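Side-chain contact in Lmo1076 protein (Listeria monocytogenes serovar 1/2a, PDB 3FI7), which hydrolyses cell-wall peptidoglycan as a virulence-associated autolysin, through the GH73 N-acetylglucosaminidase-type catalytic domain present here: residues Tyr166-Lys169 with Leu170-Ile174. Residues are numbered along the deposited sequence; the frame is centred on the assembly and turned at random.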
loop_
_atom_site.group_PDB
_atom_site.type_symbol
_atom_site.label_atom_id
_atom_site.label_comp_id
_atom_site.label_asym_id
_atom_site.label_seq_id
_atom_site.Cartn_x
_atom_site.Cartn_y
_atom_site.Cartn_z
ATOM N N TYR A 166 10.569 9.313 2.042
ATOM C CA TYR A 166 9.518 8.298 2.123
ATOM C C TYR A 166 8.182 8.885 2.574
ATOM O O TYR A 166 7.162 8.694 1.914
ATOM C CB TYR A 166 9.914 7.145 3.046
ATOM C CG TYR A 166 9.096 5.894 2.809
ATOM C CD1 TYR A 166 9.132 5.242 1.581
ATOM C CD2 TYR A 166 8.284 5.367 3.804
ATOM C CE1 TYR A 166 8.378 4.105 1.353
ATOM C CE2 TYR A 166 7.530 4.224 3.586
ATOM C CZ TYR A 166 7.580 3.597 2.361
ATOM O OH TYR A 166 6.830 2.455 2.143
ATOM N N ALA A 167 8.192 9.599 3.697
ATOM C CA ALA A 167 6.960 10.165 4.246
ATOM C C ALA A 167 6.300 11.100 3.246
ATOM O O ALA A 167 5.080 11.073 3.043
ATOM C CB ALA A 167 7.237 10.898 5.549
ATOM N N SER A 168 7.122 11.930 2.624
ATOM C CA SER A 168 6.640 12.890 1.645
ATOM C C SER A 168 5.959 12.194 0.450
ATOM O O SER A 168 4.929 12.652 -0.035
ATOM C CB SER A 168 7.798 13.784 1.185
ATOM O OG SER A 168 7.491 14.399 -0.050
ATOM N N LYS A 169 6.529 11.083 -0.013
ATOM C CA LYS A 169 5.903 10.293 -1.071
ATOM C C LYS A 169 4.543 9.737 -0.651
ATOM O O LYS A 169 3.569 9.863 -1.393
ATOM C CB LYS A 169 6.810 9.145 -1.504
ATOM C CG LYS A 169 8.124 9.630 -2.093
ATOM C CD LYS A 169 9.055 8.477 -2.411
ATOM C CE LYS A 169 10.459 8.995 -2.686
ATOM N NZ LYS A 169 11.414 7.892 -2.918
ATOM N N LEU A 170 4.476 9.119 0.530
ATOM C CA LEU A 170 3.206 8.606 1.026
ATOM C C LEU A 170 2.179 9.734 1.152
ATOM O O LEU A 170 1.033 9.576 0.738
ATOM C CB LEU A 170 3.371 7.912 2.378
ATOM C CG LEU A 170 4.186 6.626 2.381
ATOM C CD1 LEU A 170 4.383 6.112 3.818
ATOM C CD2 LEU A 170 3.525 5.582 1.501
ATOM N N ASN A 171 2.594 10.860 1.728
ATOM C CA ASN A 171 1.699 12.008 1.870
ATOM C C ASN A 171 1.170 12.510 0.530
ATOM O O ASN A 171 0.019 12.912 0.430
ATOM C CB ASN A 171 2.378 13.155 2.615
ATOM C CG ASN A 171 2.720 12.799 4.055
ATOM O OD1 ASN A 171 2.174 11.851 4.619
ATOM N ND2 ASN A 171 3.623 13.567 4.657
ATOM N N THR A 172 2.012 12.481 -0.497
ATOM C CA THR A 172 1.600 12.962 -1.805
ATOM C C THR A 172 0.564 12.020 -2.429
ATOM O O THR A 172 -0.414 12.475 -3.009
ATOM C CB THR A 172 2.801 13.159 -2.745
ATOM O OG1 THR A 172 3.702 14.114 -2.172
ATOM C CG2 THR A 172 2.344 13.659 -4.121
ATOM N N LEU A 173 0.775 10.714 -2.301
ATOM C CA LEU A 173 -0.210 9.746 -2.770
ATOM C C LEU A 173 -1.523 9.938 -2.026
ATOM O O LEU A 173 -2.590 9.976 -2.627
ATOM C CB LEU A 173 0.286 8.322 -2.558
ATOM C CG LEU A 173 1.360 7.845 -3.529
ATOM C CD1 LEU A 173 2.226 6.779 -2.894
ATOM C CD2 LEU A 173 0.690 7.312 -4.767
ATOM N N ILE A 174 -1.435 10.071 -0.710
ATOM C CA ILE A 174 -2.625 10.210 0.117
ATOM C C ILE A 174 -3.470 11.430 -0.258
ATOM O O ILE A 174 -4.675 11.297 -0.462
ATOM C CB ILE A 174 -2.272 10.206 1.612
ATOM C CG1 ILE A 174 -1.868 8.791 2.033
ATOM C CG2 ILE A 174 -3.436 10.724 2.446
ATOM C CD1 ILE A 174 -1.214 8.709 3.413
#
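The ring of Y166 has CG of L170, one helical turn on, over one of its faces, 4.3 Å above the ring plane and displaced toward the rim; the side chains meet at a slant. The nearest approach is from CD1 of L170 to CE2 of Y166, 3.7 Å. With its CG anti to the backbone N (chi1 -161°), Y166 sends its phenol to E62 and Q58 of helix 52-63, while L170 packs against A57 and L61 of that helix and T153 and L156 of helix 149-156. The amide of N171 passes close to the A167 carbonyl without bonding to it; its OD1 accepts a hydrogen bond from OG1 of T153. On the solvent side, OG1 of T172 bonds back to S168 O (2.9 Å), which also accepts T172 N (3.0 Å), the two donors arriving from opposite faces of the carbonyl plane. K169 extends away to a salt bridge with D163. The inward side of helix 166-176 in this lysozyme-clan domain is thus mainly apolar, with its polar ends, the Y166 phenol and the N171 amide oxygen, bonded to neighbouring helices, whereas on the outer side the threonine hydroxyl is satisfied by its own helix.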